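Local atomic coordinates of IMC sub-compartment protein ISP1 (Toxoplasma gondii, PDB entry 4CHM), a protein that belongs to the inner membrane complex sub-compartment proteins, which are critical for parasite replication, and folds as a pleckstrin homology domain. Residues 25-30 and 35-40; 91-96 and 102-107; 6-11 and 112-117. All coordinates share one frame; numbering follows the deposited sequence.

Contact 1: 25-30 and 35-40; sequences AVLVLL and RLQCIL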
loop_
_atom_site.group_PDB
_atom_site.type_symbol
_atom_site.label_atom_id
_atom_site.label_comp_id
_atom_site.label_asym_id
_atom_site.label_seq_id
_atom_site.Cartn_x
_atom_site.Cartn_y
_atom_site.Cartn_z
ATOM N N ALA A 25 2.672 7.155 -8.001
ATOM C CA ALA A 25 3.876 7.340 -7.241
ATOM C C ALA A 25 3.737 6.994 -5.747
ATOM O O ALA A 25 2.838 7.451 -5.056
ATOM C CB ALA A 25 4.369 8.757 -7.414
ATOM N N VAL A 26 4.666 6.187 -5.278
ATOM C CA VAL A 26 4.800 5.875 -3.879
ATOM C C VAL A 26 6.239 5.678 -3.501
ATOM O O VAL A 26 7.055 5.561 -4.323
ATOM C CB VAL A 26 4.061 4.588 -3.454
ATOM C CG1 VAL A 26 2.587 4.670 -3.598
ATOM C CG2 VAL A 26 4.642 3.360 -4.067
ATOM N N LEU A 27 6.493 5.605 -2.216
ATOM C CA LEU A 27 7.759 5.162 -1.691
ATOM C C LEU A 27 7.673 3.812 -1.049
ATOM O O LEU A 27 6.700 3.466 -0.444
ATOM C CB LEU A 27 8.312 6.125 -0.671
ATOM C CG LEU A 27 8.418 7.583 -0.993
ATOM C CD1 LEU A 27 9.066 8.294 0.167
ATOM C CD2 LEU A 27 9.192 7.791 -2.246
ATOM N N VAL A 28 8.728 3.057 -1.195
ATOM C CA VAL A 28 8.928 1.913 -0.391
ATOM C C VAL A 28 9.935 2.243 0.697
ATOM O O VAL A 28 10.922 2.877 0.460
ATOM C CB VAL A 28 9.360 0.725 -1.243
ATOM C CG1 VAL A 28 9.857 -0.406 -0.410
ATOM C CG2 VAL A 28 8.245 0.299 -2.169
ATOM N N LEU A 29 9.644 1.833 1.905
ATOM C CA LEU A 29 10.545 2.085 3.030
ATOM C C LEU A 29 11.358 0.818 3.411
ATOM O O LEU A 29 10.795 -0.226 3.799
ATOM C CB LEU A 29 9.776 2.670 4.227
ATOM C CG LEU A 29 8.789 3.827 3.912
ATOM C CD1 LEU A 29 7.781 4.069 5.030
ATOM C CD2 LEU A 29 9.507 5.138 3.528
ATOM N N LEU A 30 12.667 0.873 3.172
ATOM C CA LEU A 30 13.499 -0.311 3.315
ATOM C C LEU A 30 13.844 -0.540 4.798
ATOM O O LEU A 30 13.738 0.384 5.637
ATOM C CB LEU A 30 14.767 -0.229 2.427
ATOM C CG LEU A 30 14.520 -0.158 0.900
ATOM C CD1 LEU A 30 15.828 -0.081 0.125
ATOM C CD2 LEU A 30 13.723 -1.349 0.403
ATOM N N ARG A 35 14.683 5.042 1.512
ATOM C CA ARG A 35 13.419 5.260 0.815
ATOM C C ARG A 35 13.625 5.085 -0.689
ATOM O O ARG A 35 14.409 5.765 -1.248
ATOM C CB ARG A 35 12.950 6.662 1.072
ATOM C CG ARG A 35 12.088 6.866 2.267
ATOM C CD ARG A 35 12.118 8.303 2.716
ATOM N NE ARG A 35 13.420 8.549 3.241
ATOM C CZ ARG A 35 13.692 8.717 4.512
ATOM N NH1 ARG A 35 12.733 8.737 5.372
ATOM N NH2 ARG A 35 14.933 8.893 4.905
ATOM N N LEU A 36 12.915 4.185 -1.327
ATOM C CA LEU A 36 12.933 4.069 -2.764
ATOM C C LEU A 36 11.742 4.760 -3.351
ATOM O O LEU A 36 10.671 4.557 -2.914
ATOM C CB LEU A 36 12.909 2.615 -3.222
ATOM C CG LEU A 36 13.989 1.639 -2.818
ATOM C CD1 LEU A 36 13.662 0.228 -3.240
ATOM C CD2 LEU A 36 15.269 2.073 -3.454
ATOM N N GLN A 37 11.966 5.582 -4.353
ATOM C CA GLN A 37 10.895 6.119 -5.192
ATOM C C GLN A 37 10.427 5.046 -6.161
ATOM O O GLN A 37 11.218 4.493 -6.850
ATOM C CB GLN A 37 11.337 7.280 -6.067
ATOM C CG GLN A 37 12.040 8.459 -5.481
ATOM C CD GLN A 37 12.349 9.510 -6.535
ATOM O OE1 GLN A 37 13.095 9.284 -7.466
ATOM N NE2 GLN A 37 11.748 10.636 -6.396
ATOM N N CYS A 38 9.139 4.807 -6.225
ATOM C CA CYS A 38 8.587 3.741 -7.005
ATOM C C CYS A 38 7.276 4.078 -7.708
ATOM O O CYS A 38 6.616 5.008 -7.363
ATOM C CB CYS A 38 8.361 2.530 -6.113
ATOM S SG CYS A 38 9.744 1.870 -5.207
ATOM N N ILE A 39 6.904 3.265 -8.675
ATOM C CA ILE A 39 5.563 3.271 -9.225
ATOM C C ILE A 39 4.816 2.019 -8.835
ATOM O O ILE A 39 5.309 0.892 -9.024
ATOM C CB ILE A 39 5.616 3.360 -10.765
ATOM C CG1 ILE A 39 6.342 4.662 -11.204
ATOM C CG2 ILE A 39 4.232 3.160 -11.399
ATOM C CD1 ILE A 39 5.593 5.931 -10.874
ATOM N N LEU A 40 3.635 2.229 -8.263
ATOM C CA LEU A 40 2.733 1.180 -7.859
ATOM C C LEU A 40 1.630 1.073 -8.876
ATOM O O LEU A 40 1.004 2.079 -9.246
ATOM C CB LEU A 40 2.118 1.487 -6.489
ATOM C CG LEU A 40 1.144 0.486 -5.872
ATOM C CD1 LEU A 40 1.836 -0.846 -5.518
ATOM C CD2 LEU A 40 0.452 1.095 -4.637
#

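Contact 2: 91-96 and 102-107; sequences VALHLL and IPLRFD. With SO4 (sulfate ion), chain H.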
loop_
_atom_site.group_PDB
_atom_site.type_symbol
_atom_site.label_atom_id
_atom_site.label_comp_id
_atom_site.label_asym_id
_atom_site.label_seq_id
_atom_site.Cartn_x
_atom_site.Cartn_y
_atom_site.Cartn_z
ATOM N N VAL A 91 0.864 1.879 4.235
ATOM C CA VAL A 91 0.335 0.534 4.338
ATOM C C VAL A 91 1.443 -0.456 3.982
ATOM O O VAL A 91 2.088 -0.338 2.911
ATOM C CB VAL A 91 -0.844 0.276 3.376
ATOM C CG1 VAL A 91 -1.521 -1.023 3.724
ATOM C CG2 VAL A 91 -1.852 1.434 3.394
ATOM N N ALA A 92 1.621 -1.465 4.824
ATOM C CA ALA A 92 2.550 -2.567 4.496
ATOM C C ALA A 92 1.796 -3.776 4.006
ATOM O O ALA A 92 0.825 -4.202 4.629
ATOM C CB ALA A 92 3.398 -2.932 5.696
ATOM N N LEU A 93 2.285 -4.371 2.920
ATOM C CA LEU A 93 1.751 -5.628 2.443
ATOM C C LEU A 93 2.430 -6.755 3.153
ATOM O O LEU A 93 3.637 -6.993 2.969
ATOM C CB LEU A 93 1.979 -5.789 0.934
ATOM C CG LEU A 93 1.724 -4.587 0.037
ATOM C CD1 LEU A 93 2.220 -4.936 -1.362
ATOM C CD2 LEU A 93 0.241 -4.213 0.032
ATOM N N HIS A 94 1.664 -7.470 3.945
ATOM C CA HIS A 94 2.142 -8.667 4.590
ATOM C C HIS A 94 1.918 -9.813 3.616
ATOM O O HIS A 94 0.813 -10.113 3.270
ATOM C CB HIS A 94 1.365 -8.900 5.891
ATOM C CG HIS A 94 1.890 -10.019 6.722
ATOM N ND1 HIS A 94 1.116 -10.693 7.626
ATOM C CD2 HIS A 94 3.109 -10.581 6.782
ATOM C CE1 HIS A 94 1.834 -11.629 8.204
ATOM N NE2 HIS A 94 3.050 -11.578 7.714
ATOM N N LEU A 95 2.993 -10.444 3.194
ATOM C CA LEU A 95 2.935 -11.446 2.140
ATOM C C LEU A 95 2.798 -12.883 2.650
ATOM O O LEU A 95 3.414 -13.238 3.596
ATOM C CB LEU A 95 4.136 -11.332 1.202
ATOM C CG LEU A 95 4.455 -9.944 0.683
ATOM C CD1 LEU A 95 5.726 -9.868 -0.123
ATOM C CD2 LEU A 95 3.286 -9.378 -0.072
ATOM N N LEU A 96 1.942 -13.662 2.014
ATOM C CA LEU A 96 1.705 -15.041 2.406
ATOM C C LEU A 96 2.869 -16.008 2.282
ATOM O O LEU A 96 3.230 -16.633 3.234
ATOM C CB LEU A 96 0.531 -15.582 1.601
ATOM C CG LEU A 96 -0.052 -16.972 1.865
ATOM C CD1 LEU A 96 -0.108 -17.316 3.331
ATOM C CD2 LEU A 96 -1.417 -17.091 1.229
ATOM N N ILE A 102 6.115 -5.513 2.918
ATOM C CA ILE A 102 6.602 -4.399 2.124
ATOM C C ILE A 102 5.871 -3.132 2.505
ATOM O O ILE A 102 4.687 -2.973 2.183
ATOM C CB ILE A 102 6.425 -4.666 0.623
ATOM C CG1 ILE A 102 7.239 -5.917 0.198
ATOM C CG2 ILE A 102 6.879 -3.442 -0.181
ATOM C CD1 ILE A 102 7.060 -6.298 -1.273
ATOM N N PRO A 103 6.582 -2.184 3.125
ATOM C CA PRO A 103 5.871 -0.962 3.530
ATOM C C PRO A 103 5.829 0.098 2.442
ATOM O O PRO A 103 6.867 0.513 1.942
ATOM C CB PRO A 103 6.687 -0.472 4.746
ATOM C CG PRO A 103 7.588 -1.657 5.121
ATOM C CD PRO A 103 7.885 -2.293 3.803
ATOM N N LEU A 104 4.615 0.528 2.091
ATOM C CA LEU A 104 4.389 1.524 1.036
ATOM C C LEU A 104 3.946 2.787 1.711
ATOM O O LEU A 104 3.005 2.774 2.539
ATOM C CB LEU A 104 3.256 1.098 0.113
ATOM C CG LEU A 104 3.366 -0.255 -0.580
ATOM C CD1 LEU A 104 2.080 -0.556 -1.305
ATOM C CD2 LEU A 104 4.532 -0.261 -1.526
ATOM N N ARG A 105 4.573 3.893 1.367
ATOM C CA ARG A 105 4.109 5.195 1.906
ATOM C C ARG A 105 3.411 6.007 0.801
ATOM O O ARG A 105 4.001 6.259 -0.244
ATOM C CB ARG A 105 5.276 6.006 2.470
ATOM C CG ARG A 105 4.804 7.361 3.033
ATOM C CD ARG A 105 5.967 8.186 3.519
ATOM N NE ARG A 105 6.574 7.651 4.750
ATOM C CZ ARG A 105 7.742 8.088 5.240
ATOM N NH1 ARG A 105 8.441 8.995 4.554
ATOM N NH2 ARG A 105 8.256 7.570 6.362
ATOM N N PHE A 106 2.139 6.333 1.018
ATOM C CA PHE A 106 1.361 7.089 0.058
ATOM C C PHE A 106 1.565 8.579 0.287
ATOM O O PHE A 106 2.191 8.969 1.257
ATOM C CB PHE A 106 -0.137 6.707 0.166
ATOM C CG PHE A 106 -0.425 5.310 -0.288
ATOM C CD1 PHE A 106 -0.204 4.232 0.577
ATOM C CD2 PHE A 106 -0.735 5.048 -1.633
ATOM C CE1 PHE A 106 -0.348 2.927 0.118
ATOM C CE2 PHE A 106 -0.884 3.759 -2.083
ATOM C CZ PHE A 106 -0.691 2.690 -1.210
ATOM N N ASP A 107 0.922 9.398 -0.536
ATOM C CA ASP A 107 1.047 10.859 -0.451
ATOM C C ASP A 107 0.452 11.478 0.821
ATOM O O ASP A 107 0.785 12.588 1.182
ATOM C CB ASP A 107 0.412 11.503 -1.680
ATOM C CG ASP A 107 1.216 11.257 -2.936
ATOM O OD1 ASP A 107 2.141 10.412 -2.898
ATOM O OD2 ASP A 107 0.947 11.914 -3.961
HETATM S S SO4 H . 10.549 10.564 6.982
HETATM O O1 SO4 H . 9.417 11.543 7.191
HETATM O O2 SO4 H . 10.358 9.285 7.791
HETATM O O3 SO4 H . 11.855 11.198 7.353
HETATM O O4 SO4 H . 10.720 10.199 5.534
#

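Contact 3: 6-11 and 112-117; sequences PQVTAA and KTCFVD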
loop_
_atom_site.group_PDB
_atom_site.type_symbol
_atom_site.label_atom_id
_atom_site.label_comp_id
_atom_site.label_asym_id
_atom_site.label_seq_id
_atom_site.Cartn_x
_atom_site.Cartn_y
_atom_site.Cartn_z
ATOM N N PRO A 6 -12.988 14.187 7.901
ATOM C CA PRO A 6 -13.646 13.579 6.751
ATOM C C PRO A 6 -13.518 12.052 6.812
ATOM O O PRO A 6 -12.685 11.509 7.568
ATOM C CB PRO A 6 -12.865 14.157 5.541
ATOM C CG PRO A 6 -11.767 15.028 6.122
ATOM C CD PRO A 6 -11.633 14.647 7.571
ATOM N N GLN A 7 -14.399 11.371 6.115
ATOM C CA GLN A 7 -14.242 9.971 5.894
ATOM C C GLN A 7 -14.311 9.682 4.397
ATOM O O GLN A 7 -14.954 10.415 3.636
ATOM C CB GLN A 7 -15.312 9.184 6.647
ATOM C CG GLN A 7 -16.682 9.269 6.033
ATOM C CD GLN A 7 -17.718 8.528 6.853
ATOM O OE1 GLN A 7 -18.562 9.145 7.518
ATOM N NE2 GLN A 7 -17.635 7.208 6.855
ATOM N N VAL A 8 -13.677 8.595 3.983
ATOM C CA VAL A 8 -13.584 8.290 2.565
ATOM C C VAL A 8 -14.899 7.736 1.956
ATOM O O VAL A 8 -15.588 6.919 2.554
ATOM C CB VAL A 8 -12.380 7.380 2.261
ATOM C CG1 VAL A 8 -11.091 8.080 2.671
ATOM C CG2 VAL A 8 -12.516 6.060 2.999
ATOM N N THR A 9 -15.208 8.181 0.748
ATOM C CA THR A 9 -16.415 7.753 0.050
ATOM C C THR A 9 -16.068 6.758 -1.060
ATOM O O THR A 9 -14.876 6.514 -1.362
ATOM C CB THR A 9 -17.060 8.949 -0.628
ATOM O OG1 THR A 9 -16.107 9.523 -1.501
ATOM C CG2 THR A 9 -17.458 10.014 0.414
ATOM N N ALA A 10 -17.105 6.253 -1.728
ATOM C CA ALA A 10 -16.903 5.339 -2.856
ATOM C C ALA A 10 -16.166 6.043 -4.013
ATOM O O ALA A 10 -15.287 5.465 -4.666
ATOM C CB ALA A 10 -18.241 4.758 -3.318
ATOM N N ALA A 11 -16.483 7.308 -4.210
ATOM C CA ALA A 11 -15.820 8.134 -5.204
ATOM C C ALA A 11 -14.308 8.276 -4.929
ATOM O O ALA A 11 -13.480 8.261 -5.871
ATOM C CB ALA A 11 -16.464 9.501 -5.221
ATOM N N LYS A 112 -3.756 6.650 1.833
ATOM C CA LYS A 112 -3.397 5.512 2.635
ATOM C C LYS A 112 -4.705 4.813 3.028
ATOM O O LYS A 112 -4.831 3.635 2.875
ATOM C CB LYS A 112 -2.658 5.994 3.887
ATOM C CG LYS A 112 -2.151 4.940 4.857
ATOM C CD LYS A 112 -3.276 4.239 5.588
ATOM C CE LYS A 112 -3.068 4.187 7.081
ATOM N NZ LYS A 112 -3.377 5.427 7.807
ATOM N N THR A 113 -5.683 5.590 3.473
ATOM C CA THR A 113 -6.947 5.043 3.912
ATOM C C THR A 113 -7.731 4.389 2.794
ATOM O O THR A 113 -8.186 3.285 2.950
ATOM C CB THR A 113 -7.836 6.093 4.596
ATOM O OG1 THR A 113 -7.148 6.674 5.683
ATOM C CG2 THR A 113 -9.065 5.461 5.098
ATOM N N CYS A 114 -7.819 5.056 1.653
ATOM C CA CYS A 114 -8.492 4.481 0.464
ATOM C C CYS A 114 -7.882 3.206 -0.015
ATOM O O CYS A 114 -8.589 2.350 -0.517
ATOM C CB CYS A 114 -8.513 5.466 -0.711
ATOM S SG CYS A 114 -9.652 6.817 -0.479
ATOM N N PHE A 115 -6.550 3.133 0.007
ATOM C CA PHE A 115 -5.869 1.939 -0.445
ATOM C C PHE A 115 -6.307 0.721 0.320
ATOM O O PHE A 115 -6.442 -0.380 -0.263
ATOM C CB PHE A 115 -4.354 2.067 -0.315
ATOM C CG PHE A 115 -3.601 0.907 -0.936
ATOM C CD1 PHE A 115 -3.588 0.733 -2.325
ATOM C CD2 PHE A 115 -2.858 0.055 -0.164
ATOM C CE1 PHE A 115 -2.841 -0.290 -2.921
ATOM C CE2 PHE A 115 -2.165 -1.027 -0.740
ATOM C CZ PHE A 115 -2.149 -1.183 -2.123
ATOM N N VAL A 116 -6.394 0.859 1.640
ATOM C CA VAL A 116 -6.788 -0.280 2.494
ATOM C C VAL A 116 -8.172 -0.806 2.097
ATOM O O VAL A 116 -8.340 -2.000 1.872
ATOM C CB VAL A 116 -6.707 0.065 4.014
ATOM C CG1 VAL A 116 -7.347 -1.023 4.862
ATOM C CG2 VAL A 116 -5.239 0.237 4.429
ATOM N N ASP A 117 -9.125 0.087 1.916
ATOM C CA ASP A 117 -10.455 -0.275 1.446
ATOM C C ASP A 117 -10.482 -0.870 0.055
ATOM O O ASP A 117 -11.101 -1.867 -0.154
ATOM C CB ASP A 117 -11.352 0.937 1.456
ATOM C CG ASP A 117 -11.561 1.478 2.825
ATOM O OD1 ASP A 117 -11.841 0.705 3.728
ATOM O OD2 ASP A 117 -11.431 2.666 3.002
#

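Contact 1: 25-30 and 35-40
R35 lays the aliphatic part of its side chain across two leucines of the neighbouring strand. Its CG touches L29 CD2 at 3.4 Å and L27 CD1 at 3.9 Å, approaching both at a slant rather than alongside. The bend further out, with chi3 at -69°, then turns the guanidinium away from the leucine methyls. There NH1 comes up to a sulfate ion, probably from the crystallisation liquor, but the modelled contact is so short that its details are doubtful. L27 itself reaches over the partner backbone, its CD2 lying 3.8 Å from Q37 CA.

On the other face of the sheet the contacts are purely apolar. V28 CG2 rests on C38 SG at 3.7 Å. With chi1 at -56° the sulfur stands beside its own backbone N, which brings it next to the valine and still lets it close the disulfide to C53. V26 CG2 meets L40 CB at 4.0 Å, one step along the diagonal. Close to the turn, the fork of L30 fits against that of L36, with CD1 of L30 3.9 Å from CG of L36.

Between the two faces runs a regular antiparallel ladder. V26 pairs with C38 and V28 with L36, each pair exchanging two N-H...O bonds; V26 N to C38 O (3.1 Å) is almost straight at 176°. L27 CA adds a CA-H...O contact to L36 O at 3.2 Å. This is the 24-29/35-43 hairpin of the PH sheet, with V28, C38 and L40 packing on I51 of the next strand.

The chemistry is thus split by face: R35 covers L27 and L29 with its aliphatic chain and keeps its charged end beyond them, while on the V28 side the C38-C53 disulfide covalently ties strand 35-43 to strand 48-53.

Contact 2: 91-96 and 102-107
V91 opens the 90-95/101-105 beta hairpin of the PH sheet by exchanging two backbone hydrogen bonds with L104; the one from L104 N to V91 O measures 2.8 Å. Its CG2 methyl also reaches the F106 ring, 3.9 Å from CE1, at an oblique angle. That ring meets F115 of helix 109-125 as well, so V91 and F106 face the helix together.

A92 comes next, in a non-hydrogen-bonded pair with P103. The strands pinch close here: the two CA atoms are 3.8 Å apart, and A92 CB lies 4.2 Å from P103 CB, a small side chain against a compact ring. P103 has no N-H to offer, yet its carbonyl accepts a bond from L29 on strand 24-29.

L93 restores the hydrogen-bonded pattern, trading N-H...O bonds with I102. With chi1 at -43° its CG swings to the backbone N side, where it faces L104 CD1 at 4.3 Å. L95 then makes the last side-chain contact, CD1 to I102 CD1 at 4.0 Å, and both residues also touch R58 and I60 of strand 56-61.

On the A92/P103 face R105 points away from this strand. D87 and N83 hold its guanidinium, which grips a sulfate ion, probably from the crystallisation liquor, with two nitrogens: NH2 to O2, and NH1 to O4 at the guanidinium edge, 2.8 Å and nearly straight at 170°.

Contact 3: 6-11 and 112-117
V8 is the side chain that carries this contact, its two methyls spread over three residues of one helical surface. CG1 sits 3.7 Å from C114 SG, and CB follows at 3.9 Å from the same sulfur. CG2 comes within 4.1 Å of T113 CG2 and 3.6 Å of D117 OD2, the valine and aspartate side chains approaching from opposite directions. T113 and C114, with D117 one turn after T113, put three side chains on the helix surface that V8 meets.

T113 turns its methyl to V8 because CG2 stands opposite the backbone N, while OG1 is taken up by the V109 carbonyl one turn back. No hydrogen bond crosses between the segments, so van der Waals packing holds them.

On the V8 side, the backbone is positioned by the start of the next helix. T9 is its N-cap: the threonine side chain caps a backbone N in the first turn, and D12 OD2 accepts a bond from T9 N, the reciprocal pattern of a capping box. Further in, C114 touches D12 and L16, and D117 touches I13, so the N-terminal arm continues into the packing of helix 10-22 on helix 109-125, which also rests on V91 of strand 90-95 through F115 and V116.

Overall arrangement
Contacts 1 and 2 are hairpins of one antiparallel sheet, centres about 10 Å apart, sewn together where strands 24-29 and 101-105 run side by side: L27 O to R105 N is 2.8 Å. R35 of contact 1 and R105 of contact 2 reach one sulfate, probably from the crystallisation liquor, the R35 approach being doubtfully short. Contact 3 lies about 20 Å from contact 1 and 16 Å from contact 2, on the helical side. Along the chain it encloses both, contact 1 first. F115 of helix 109-125 links all three, touching L40 and F106. The result is the PH fold, a bent sheet with its C-terminal helix, onto which the N-terminal arm and helix 10-22 pack.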